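Local coordinates for glucose-resistance amylase regulator (Weissella paramesenteroides ATCC 33313, PDB 4RK7), which probably acts as a LacI-family transcriptional repressor that binds regulatory DNA, and holds a sugar, here glucose and fructose joined as sucrose, at residues I129-D134 with A192-A197; V70-L75 with A97-Q102; D134-T139 with Y166-S171. All blocks are in the same frame, centred on the assembly; numbering follows the deposited sequence. Where two conformers were deposited one is given.

Overall arrangement
The three contacts lie round a sugar held between the two lobes of a periplasmic-binding-protein-like fold, with contact 2 in one lobe and contacts 1 and 3 in the other. The centres of contacts 1 and 2 are about 24 Å apart, on opposite sides of the chain's centre, and those of contacts 2 and 3 about 19 Å; in each case the nearest atoms stay about 7 Å from each other. Contacts 1 and 3, with centres about 11 Å apart, share Asp-134 and are joined through Thr-196 and His-170. All three reach the fructose, contacts 1 and 3 along one flank and contact 2 from the other lobe.

Contact 1: residues I129-D134 with A192-A197; sequences IALVGD and AAIATA. With FRU (beta-D-fructofuranose), chain C.
Ala-130 and Val-132 each bond through both N-H and carbonyl to segment 192-197, pairing two neighbouring parallel strands, 129-132 and 192-195, in the sheet of a periplasmic-binding-protein-like lobe. Ala-130 N donates to Ala-192 O at 2.9 Å, and Ala-130 O receives Ile-194 N at 2.7 Å, nearly head-on to the carbonyl. Val-132 continues the pattern by giving its N-H to Ile-194 O and accepting from Thr-196 N. The strand axes diverge by only 25° and come within 4.6 Å.

Side chains alternate between the two faces. On one, Ile-129 CG2 lies 4.0 Å from Ile-194 CG1, the two chains passing at a slant, while Leu-131 CD1 reaches both Ile-194 CG2 and Thr-196 CG2. The branched, apolar Ile-129, Leu-131 and Ile-194 fill the space under helices 144-155 and 110-123; Phe-149 touches all three, and Leu-121 the two isoleucines. The other face carries Ala-130, Val-132, Ala-193 and Ala-195; its small alanines let helix 198-210 sit close, with Leu-204 on Ala-193 and Val-200 on Val-132 and Ala-195.

Where the strands end near the sugar, Thr-196 takes over from backbone pairing. Its chi1 of 65° sets OG1 between backbone N and carbonyl carbon, facing the 129-134 chain, and the same hydroxyl is hydrogen-bonded to His-170, which in turn holds the fructose. Gly-133 runs at a positive phi of 137° and has no CB to obstruct this hydroxyl. Thr-196 OG1 therefore comes within 3.2 Å of Gly-133 CA and receives Asp-134 N at 3.0 Å.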
loop_
_atom_site.group_PDB
_atom_site.type_symbol
_atom_site.label_atom_id
_atom_site.label_comp_id
_atom_site.label_asym_id
_atom_site.label_seq_id
_atom_site.Cartn_x
_atom_site.Cartn_y
_atom_site.Cartn_z
ATOM N N ILE A 129 11.681 -19.570 19.897
ATOM C CA ILE A 129 11.203 -18.823 18.709
ATOM C C ILE A 129 9.763 -18.384 18.921
ATOM O O ILE A 129 8.927 -19.146 19.420
ATOM C CB ILE A 129 11.336 -19.653 17.423
ATOM C CG1 ILE A 129 12.773 -20.145 17.267
ATOM C CG2 ILE A 129 10.887 -18.864 16.192
ATOM C CD1 ILE A 129 12.988 -21.043 16.087
ATOM N N ALA A 130 9.492 -17.122 18.608
ATOM C CA ALA A 130 8.148 -16.569 18.693
ATOM C C ALA A 130 7.521 -16.457 17.302
ATOM O O ALA A 130 8.218 -16.160 16.319
ATOM C CB ALA A 130 8.188 -15.209 19.352
ATOM N N LEU A 131 6.215 -16.705 17.231
ATOM C CA LEU A 131 5.387 -16.291 16.090
ATOM C C LEU A 131 4.655 -15.016 16.502
ATOM O O LEU A 131 3.960 -14.971 17.530
ATOM C CB LEU A 131 4.401 -17.368 15.670
ATOM C CG LEU A 131 3.537 -17.037 14.443
ATOM C CD1 LEU A 131 4.357 -17.108 13.144
ATOM C CD2 LEU A 131 2.357 -17.991 14.325
ATOM N N VAL A 132 4.829 -13.968 15.699
ATOM C CA VAL A 132 4.277 -12.652 15.996
ATOM C C VAL A 132 3.450 -12.169 14.823
ATOM O O VAL A 132 3.913 -12.157 13.687
ATOM C CB VAL A 132 5.348 -11.584 16.306
ATOM C CG1 VAL A 132 4.681 -10.272 16.655
ATOM C CG2 VAL A 132 6.247 -12.024 17.450
ATOM N N GLY A 133 2.221 -11.766 15.111
ATOM C CA GLY A 133 1.305 -11.299 14.117
ATOM C C GLY A 133 -0.090 -11.849 14.324
ATOM O O GLY A 133 -0.671 -11.708 15.399
ATOM N N ASP A 134 -0.639 -12.462 13.290
ATOM C CA ASP A 134 -1.952 -13.093 13.380
ATOM C C ASP A 134 -1.798 -14.491 13.975
ATOM O O ASP A 134 -1.518 -15.440 13.254
ATOM C CB ASP A 134 -2.586 -13.146 11.988
ATOM C CG ASP A 134 -4.011 -13.654 12.002
ATOM O OD1 ASP A 134 -4.536 -13.988 13.078
ATOM O OD2 ASP A 134 -4.608 -13.720 10.919
ATOM N N ALA A 192 14.530 -15.333 18.324
ATOM C CA ALA A 192 14.050 -15.131 16.951
ATOM C C ALA A 192 12.546 -15.011 16.933
ATOM O O ALA A 192 11.829 -15.647 17.730
ATOM C CB ALA A 192 14.467 -16.280 16.050
ATOM N N ALA A 193 12.056 -14.186 16.021
ATOM C CA ALA A 193 10.644 -14.012 15.805
ATOM C C ALA A 193 10.327 -14.224 14.332
ATOM O O ALA A 193 11.018 -13.693 13.454
ATOM C CB ALA A 193 10.207 -12.618 16.219
ATOM N N ILE A 194 9.280 -15.001 14.081
ATOM C CA ILE A 194 8.710 -15.150 12.760
ATOM C C ILE A 194 7.524 -14.203 12.696
ATOM O O ILE A 194 6.547 -14.354 13.429
ATOM C CB ILE A 194 8.266 -16.598 12.493
ATOM C CG1 ILE A 194 9.441 -17.563 12.643
ATOM C CG2 ILE A 194 7.670 -16.688 11.108
ATOM C CD1 ILE A 194 9.081 -19.024 12.559
ATOM N N ALA A 195 7.597 -13.213 11.816
ATOM C CA ALA A 195 6.552 -12.211 11.693
ATOM C C ALA A 195 5.580 -12.633 10.600
ATOM O O ALA A 195 6.013 -12.934 9.482
ATOM C CB ALA A 195 7.195 -10.873 11.337
ATOM N N THR A 196 4.277 -12.648 10.881
ATOM C CA THR A 196 3.310 -13.174 9.906
ATOM C C THR A 196 3.063 -12.275 8.694
ATOM O O THR A 196 2.425 -12.696 7.734
ATOM C CB THR A 196 1.941 -13.509 10.553
ATOM O OG1 THR A 196 1.322 -12.315 11.044
ATOM C CG2 THR A 196 2.115 -14.491 11.658
ATOM N N ALA A 197 3.556 -11.044 8.741
ATOM C CA ALA A 197 3.553 -10.130 7.583
ATOM C C ALA A 197 4.748 -9.186 7.693
ATOM O O ALA A 197 5.321 -9.019 8.781
ATOM C CB ALA A 197 2.266 -9.348 7.530
HETATM C C1 FRU C . -5.294 -12.385 6.037
HETATM C C2 FRU C . -4.584 -13.742 5.994
HETATM C C3 FRU C . -5.446 -14.953 5.649
HETATM C C4 FRU C . -4.582 -16.092 6.179
HETATM C C5 FRU C . -3.936 -15.489 7.430
HETATM C C6 FRU C . -2.476 -15.902 7.622
HETATM O O1 FRU C . -6.328 -12.443 7.015
HETATM O O2 FRU C . -3.450 -13.783 5.107
HETATM O O3 FRU C . -5.707 -15.003 4.239
HETATM O O4 FRU C . -5.285 -17.307 6.505
HETATM O O5 FRU C . -4.075 -14.063 7.276
HETATM O O6 FRU C . -1.964 -15.421 8.875
#

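Contact 2: residues V70-L75 with A97-Q102; sequences VFMLSL and ALLSEQ. With FRU (beta-D-fructofuranose), chain C.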
loop_
_atom_site.group_PDB
_atom_site.type_symbol
_atom_site.label_atom_id
_atom_site.label_comp_id
_atom_site.label_asym_id
_atom_site.label_seq_id
_atom_site.Cartn_x
_atom_site.Cartn_y
_atom_site.Cartn_z
ATOM N N VAL A 70 -15.584 -14.746 -9.911
ATOM C CA VAL A 70 -15.254 -13.880 -8.774
ATOM C C VAL A 70 -14.079 -14.464 -8.055
ATOM O O VAL A 70 -14.097 -15.624 -7.670
ATOM C CB VAL A 70 -16.446 -13.742 -7.801
ATOM C CG1 VAL A 70 -16.044 -12.922 -6.575
ATOM C CG2 VAL A 70 -17.631 -13.136 -8.517
ATOM N N PHE A 71 -13.032 -13.668 -7.905
ATOM C CA PHE A 71 -11.849 -14.064 -7.224
ATOM C C PHE A 71 -11.911 -13.516 -5.827
ATOM O O PHE A 71 -12.089 -12.314 -5.649
ATOM C CB PHE A 71 -10.603 -13.580 -7.952
ATOM C CG PHE A 71 -10.481 -14.169 -9.319
ATOM C CD1 PHE A 71 -10.107 -15.497 -9.472
ATOM C CD2 PHE A 71 -10.846 -13.445 -10.442
ATOM C CE1 PHE A 71 -10.053 -16.081 -10.731
ATOM C CE2 PHE A 71 -10.776 -14.009 -11.699
ATOM C CZ PHE A 71 -10.397 -15.334 -11.848
HETATM N N MSE A 72 -11.755 -14.411 -4.853
HETATM C CA MSE A 72 -11.866 -14.066 -3.427
HETATM C C MSE A 72 -10.516 -14.000 -2.759
HETATM O O MSE A 72 -9.743 -14.964 -2.782
HETATM C CB MSE A 72 -12.699 -15.147 -2.733
HETATM C CG MSE A 72 -14.035 -15.326 -3.436
HETATM SE SE MSE A 72 -15.184 -13.789 -2.977
HETATM C CE MSE A 72 -16.880 -14.444 -3.720
ATOM N N LEU A 73 -10.222 -12.873 -2.121
ATOM C CA LEU A 73 -8.956 -12.663 -1.467
ATOM C C LEU A 73 -9.111 -12.561 0.053
ATOM O O LEU A 73 -8.123 -12.352 0.737
ATOM C CB LEU A 73 -8.308 -11.374 -2.004
ATOM C CG LEU A 73 -7.516 -11.448 -3.309
ATOM C CD1 LEU A 73 -8.383 -11.914 -4.469
ATOM C CD2 LEU A 73 -6.906 -10.081 -3.597
ATOM N N SER A 74 -10.334 -12.724 0.570
ATOM C CA SER A 74 -10.655 -12.482 1.998
ATOM C C SER A 74 -11.192 -13.744 2.657
ATOM O O SER A 74 -11.995 -14.459 2.056
ATOM C CB SER A 74 -11.719 -11.374 2.107
ATOM O OG SER A 74 -12.244 -11.264 3.426
ATOM N N LEU A 75 -10.790 -14.014 3.898
ATOM C CA LEU A 75 -11.347 -15.177 4.613
ATOM C C LEU A 75 -12.712 -14.886 5.245
ATOM O O LEU A 75 -13.383 -15.802 5.712
ATOM C CB LEU A 75 -10.356 -15.741 5.641
ATOM C CG LEU A 75 -9.474 -16.890 5.123
ATOM C CD1 LEU A 75 -8.451 -17.292 6.170
ATOM C CD2 LEU A 75 -10.308 -18.101 4.722
ATOM N N ALA A 97 -5.720 -18.373 0.118
ATOM C CA ALA A 97 -6.474 -18.950 1.217
ATOM C C ALA A 97 -7.414 -19.999 0.660
ATOM O O ALA A 97 -7.859 -19.895 -0.472
ATOM C CB ALA A 97 -7.251 -17.867 1.938
ATOM N N LEU A 98 -7.681 -21.014 1.472
ATOM C CA LEU A 98 -8.578 -22.098 1.118
ATOM C C LEU A 98 -9.902 -21.797 1.824
ATOM O O LEU A 98 -10.075 -22.056 3.001
ATOM C CB LEU A 98 -7.976 -23.430 1.558
ATOM C CG LEU A 98 -6.517 -23.660 1.111
ATOM C CD1 LEU A 98 -5.886 -24.915 1.697
ATOM C CD2 LEU A 98 -6.462 -23.697 -0.405
ATOM N N LEU A 99 -10.800 -21.185 1.082
ATOM C CA LEU A 99 -12.034 -20.632 1.611
ATOM C C LEU A 99 -13.155 -21.667 1.749
ATOM O O LEU A 99 -13.883 -21.667 2.726
ATOM C CB LEU A 99 -12.466 -19.509 0.689
ATOM C CG LEU A 99 -13.719 -18.727 0.972
ATOM C CD1 LEU A 99 -13.823 -18.249 2.416
ATOM C CD2 LEU A 99 -13.730 -17.556 -0.001
ATOM N N SER A 100 -13.312 -22.524 0.750
ATOM C CA SER A 100 -14.356 -23.545 0.786
ATOM C C SER A 100 -13.937 -24.736 -0.021
ATOM O O SER A 100 -13.320 -24.613 -1.075
ATOM C CB SER A 100 -15.701 -23.019 0.273
ATOM O OG SER A 100 -16.560 -24.097 -0.099
ATOM N N GLU A 101 -14.291 -25.907 0.498
ATOM C CA GLU A 101 -14.097 -27.176 -0.188
ATOM C C GLU A 101 -14.795 -27.282 -1.553
ATOM O O GLU A 101 -14.457 -28.141 -2.389
ATOM C CB GLU A 101 -14.589 -28.303 0.752
ATOM C CG GLU A 101 -16.106 -28.333 1.026
ATOM C CD GLU A 101 -16.648 -27.250 1.969
ATOM O OE1 GLU A 101 -17.887 -27.110 2.051
ATOM O OE2 GLU A 101 -15.875 -26.532 2.639
ATOM N N GLN A 102 -15.761 -26.402 -1.780
ATOM C CA GLN A 102 -16.517 -26.362 -3.014
ATOM C C GLN A 102 -15.788 -25.703 -4.166
ATOM O O GLN A 102 -16.221 -25.828 -5.304
ATOM C CB GLN A 102 -17.813 -25.568 -2.830
ATOM C CG GLN A 102 -18.763 -26.109 -1.777
ATOM C CD GLN A 102 -19.750 -25.055 -1.351
ATOM O OE1 GLN A 102 -19.363 -24.041 -0.790
ATOM N NE2 GLN A 102 -21.022 -25.276 -1.631
HETATM C C1 FRU C . -5.294 -12.385 6.037
HETATM C C2 FRU C . -4.584 -13.742 5.994
HETATM C C3 FRU C . -5.446 -14.953 5.649
HETATM C C4 FRU C . -4.582 -16.092 6.179
HETATM C C5 FRU C . -3.936 -15.489 7.430
HETATM C C6 FRU C . -2.476 -15.902 7.622
HETATM O O1 FRU C . -6.328 -12.443 7.015
HETATM O O2 FRU C . -3.450 -13.783 5.107
HETATM O O3 FRU C . -5.707 -15.003 4.239
HETATM O O4 FRU C . -5.285 -17.307 6.505
HETATM O O5 FRU C . -4.075 -14.063 7.276
HETATM O O6 FRU C . -1.964 -15.421 8.875
#
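With chi1 at -180°, Leu-99 swings CG opposite its own amide nitrogen, a torsion that carries its two methyls towards the 70-75 segment, where CD2 meets Met-72 CB at 3.8 Å. Met-72, a selenomethionine, crosses Leu-99 at a slant. Leu-75 is poorly ordered, which makes its distances approximate: Leu-99 CD1, the other branch, lies 4.2 Å from Leu-75 CD2, and Leu-75 CG is 4.0 Å from Ala-97 CB. The single methyl of alanine borders both the leucine and the fructose.

The contact joins the end of strand 69-72 to the loop between strands 91-95 and 104-108, at the sugar-facing rim of this lobe. Ile-82 of helix 79-87 and Ile-77 extend the apolar cluster around Leu-99. Farther along the loop, Ser-100 OG accepts Gln-102 N at 3.0 Å, forming an ST turn.

Beside the sugar, Ala-97 CB stands 4.0 Å from fructose O3, and Leu-75 also borders the ring. Because the segments meet through methyl and methylene groups, the contact depends on shape and burial of apolar surface, and lacks the directional hold that hydrogen bonds would give.

Contact 3: residues D134-T139 with Y166-S171; sequences DTKLTT and YGNDHS. With FRU (beta-D-fructofuranose), chain C; GLC (alpha-D-glucopyranose), chain B.
Thr-135 grips the carbonyl of Gly-167 twice, and this pair of hydrogen bonds to one oxygen is the compact centre of the contact. Its hydroxyl donates from OG1 to Gly-167 O at 2.8 Å, in the carbonyl plane and on a lone pair, while Thr-135 N reaches the same oxygen at 3.0 Å from above that plane. A chi1 of 71° tucks OG1 between backbone N and carbonyl carbon, which brings it to the oxygen that Thr-135 N already meets. Gly-167 has a positive phi of 112°, where a CB would jam against the carbonyl O of Tyr-166 and be crowded by its ring.

The sugar end is also closely packed. Asp-134 CB makes a CH-pi contact over one face of the His-170 imidazole, 3.8 Å from the ring centroid, and the glucose C6 lies over the opposite face. Held between them, the ring presents NE2 to fructose O5, a nearly straight hydrogen bond of 2.9 Å and 174°. With its other nitrogen tied to Thr-196, the ring's rotation is probably fixed.

Towards solvent the packing is looser. Lys-136 stretches across Asn-168 at about a right angle, its NZ donating to Asn-168 O at 3.0 Å and forming a salt bridge with Asp-134 OD1 at 3.2 Å. The long, flexible chain suits this rim, where one ammonium ties both segments together; the bridge would probably help fix the carboxylate's orientation near the fructose.

Both segments are loops leaving adjacent strands, 129-132 and 163-166, and leading into helices 144-155 and 172-182. Asp-169 OD1 receives Ser-171 N in an Asx turn, accepts from Ser-171 OG too, and is hydrogen-bonded to Thr-174 of helix 172-182. Ser-171 caps the start of that helix, while Arg-146 of helix 144-155 binds Thr-135 O.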
loop_
_atom_site.group_PDB
_atom_site.type_symbol
_atom_site.label_atom_id
_atom_site.label_comp_id
_atom_site.label_asym_id
_atom_site.label_seq_id
_atom_site.Cartn_x
_atom_site.Cartn_y
_atom_site.Cartn_z
ATOM N N ASP A 134 -0.639 -12.462 13.290
ATOM C CA ASP A 134 -1.952 -13.093 13.380
ATOM C C ASP A 134 -1.798 -14.491 13.975
ATOM O O ASP A 134 -1.518 -15.440 13.254
ATOM C CB ASP A 134 -2.586 -13.146 11.988
ATOM C CG ASP A 134 -4.011 -13.654 12.002
ATOM O OD1 ASP A 134 -4.536 -13.988 13.078
ATOM O OD2 ASP A 134 -4.608 -13.720 10.919
ATOM N N THR A 135 -1.982 -14.612 15.299
ATOM C CA THR A 135 -1.751 -15.884 15.996
ATOM C C THR A 135 -2.966 -16.368 16.788
ATOM O O THR A 135 -2.878 -17.376 17.480
ATOM C CB THR A 135 -0.583 -15.837 16.992
ATOM O OG1 THR A 135 -0.932 -15.043 18.137
ATOM C CG2 THR A 135 0.685 -15.315 16.364
ATOM N N LYS A 136 -4.078 -15.659 16.680
ATOM C CA LYS A 136 -5.246 -15.921 17.521
ATOM C C LYS A 136 -6.043 -17.146 17.077
ATOM O O LYS A 136 -6.065 -17.511 15.887
ATOM C CB LYS A 136 -6.162 -14.698 17.529
ATOM C CG LYS A 136 -6.749 -14.344 16.164
ATOM C CD LYS A 136 -7.450 -12.994 16.160
ATOM C CE LYS A 136 -8.219 -12.791 14.858
ATOM N NZ LYS A 136 -7.339 -12.542 13.671
ATOM N N LEU A 137 -6.705 -17.771 18.050
ATOM C CA LEU A 137 -7.717 -18.799 17.793
ATOM C C LEU A 137 -9.089 -18.128 17.681
ATOM O O LEU A 137 -9.347 -17.129 18.354
ATOM C CB LEU A 137 -7.727 -19.807 18.946
ATOM C CG LEU A 137 -6.434 -20.595 19.147
ATOM C CD1 LEU A 137 -6.371 -21.250 20.522
ATOM C CD2 LEU A 137 -6.294 -21.638 18.057
ATOM N N THR A 138 -9.955 -18.652 16.820
ATOM C CA THR A 138 -11.300 -18.114 16.655
ATOM C C THR A 138 -12.331 -19.210 16.479
ATOM O O THR A 138 -11.993 -20.393 16.327
ATOM C CB THR A 138 -11.411 -17.166 15.442
ATOM O OG1 THR A 138 -11.293 -17.914 14.230
ATOM C CG2 THR A 138 -10.341 -16.054 15.485
ATOM N N THR A 139 -13.594 -18.796 16.445
ATOM C CA THR A 139 -14.706 -19.720 16.235
ATOM C C THR A 139 -14.816 -20.212 14.804
ATOM O O THR A 139 -15.083 -21.392 14.590
ATOM C CB THR A 139 -16.038 -19.073 16.699
ATOM O OG1 THR A 139 -15.937 -18.783 18.101
ATOM C CG2 THR A 139 -17.236 -19.992 16.440
ATOM N N TYR A 166 2.370 -14.286 19.879
ATOM C CA TYR A 166 1.786 -12.985 20.225
ATOM C C TYR A 166 1.052 -12.376 19.079
ATOM O O TYR A 166 1.599 -12.329 17.991
ATOM C CB TYR A 166 2.857 -11.984 20.649
ATOM C CG TYR A 166 2.274 -10.644 21.046
ATOM C CD1 TYR A 166 2.004 -9.672 20.095
ATOM C CD2 TYR A 166 1.924 -10.374 22.382
ATOM C CE1 TYR A 166 1.436 -8.455 20.435
ATOM C CE2 TYR A 166 1.366 -9.156 22.747
ATOM C CZ TYR A 166 1.120 -8.196 21.768
ATOM O OH TYR A 166 0.582 -6.978 22.086
ATOM N N GLY A 167 -0.159 -11.866 19.344
ATOM C CA GLY A 167 -0.836 -10.995 18.408
ATOM C C GLY A 167 -2.092 -11.499 17.733
ATOM O O GLY A 167 -2.322 -12.705 17.597
ATOM N N ASN A 168 -2.900 -10.535 17.305
ATOM C CA ASN A 168 -4.175 -10.778 16.650
ATOM C C ASN A 168 -4.289 -10.336 15.211
ATOM O O ASN A 168 -5.346 -10.507 14.604
ATOM C CB ASN A 168 -5.279 -10.064 17.418
ATOM C CG ASN A 168 -5.414 -10.584 18.821
ATOM O OD1 ASN A 168 -5.392 -11.791 19.032
ATOM N ND2 ASN A 168 -5.521 -9.684 19.790
ATOM N N ASP A 169 -3.246 -9.726 14.663
ATOM C CA ASP A 169 -3.345 -9.248 13.288
ATOM C C ASP A 169 -1.952 -9.015 12.718
ATOM O O ASP A 169 -0.958 -9.206 13.414
ATOM C CB ASP A 169 -4.234 -8.002 13.199
ATOM C CG ASP A 169 -3.673 -6.809 13.942
ATOM O OD1 ASP A 169 -2.447 -6.582 13.951
ATOM O OD2 ASP A 169 -4.487 -6.058 14.501
ATOM N N HIS A 170 -1.918 -8.578 11.453
ATOM C CA HIS A 170 -0.671 -8.444 10.705
ATOM C C HIS A 170 -0.105 -7.013 10.731
ATOM O O HIS A 170 0.659 -6.643 9.839
ATOM C CB HIS A 170 -0.916 -8.820 9.227
ATOM C CG HIS A 170 -1.299 -10.246 9.000
ATOM N ND1 HIS A 170 -0.455 -11.300 9.279
ATOM C CD2 HIS A 170 -2.415 -10.794 8.456
ATOM C CE1 HIS A 170 -1.045 -12.435 8.959
ATOM N NE2 HIS A 170 -2.236 -12.154 8.447
ATOM N N SER A 171 -0.453 -6.214 11.739
ATOM C CA SER A 171 -0.116 -4.793 11.713
ATOM C C SER A 171 1.256 -4.485 12.268
ATOM O O SER A 171 1.814 -5.239 13.056
ATOM C CB SER A 171 -1.180 -3.985 12.487
ATOM O OG SER A 171 -1.050 -4.125 13.890
HETATM C C1 FRU C . -5.294 -12.385 6.037
HETATM C C2 FRU C . -4.584 -13.742 5.994
HETATM C C3 FRU C . -5.446 -14.953 5.649
HETATM C C4 FRU C . -4.582 -16.092 6.179
HETATM C C5 FRU C . -3.936 -15.489 7.430
HETATM C C6 FRU C . -2.476 -15.902 7.622
HETATM O O1 FRU C . -6.328 -12.443 7.015
HETATM O O2 FRU C . -3.450 -13.783 5.107
HETATM O O3 FRU C . -5.707 -15.003 4.239
HETATM O O4 FRU C . -5.285 -17.307 6.505
HETATM O O5 FRU C . -4.075 -14.063 7.276
HETATM O O6 FRU C . -1.964 -15.421 8.875
HETATM C C1 GLC B . -3.314 -12.823 4.058
HETATM C C2 GLC B . -2.766 -13.607 2.872
HETATM C C3 GLC B . -1.390 -14.151 3.204
HETATM C C4 GLC B . -0.480 -13.000 3.648
HETATM C C5 GLC B . -1.085 -12.278 4.850
HETATM C C6 GLC B . -0.249 -11.069 5.318
HETATM O O2 GLC B . -3.658 -14.694 2.586
HETATM O O3 GLC B . -0.823 -14.863 2.075
HETATM O O4 GLC B . 0.781 -13.521 4.019
HETATM O O5 GLC B . -2.375 -11.827 4.512
HETATM O O6 GLC B . -0.093 -10.134 4.253
#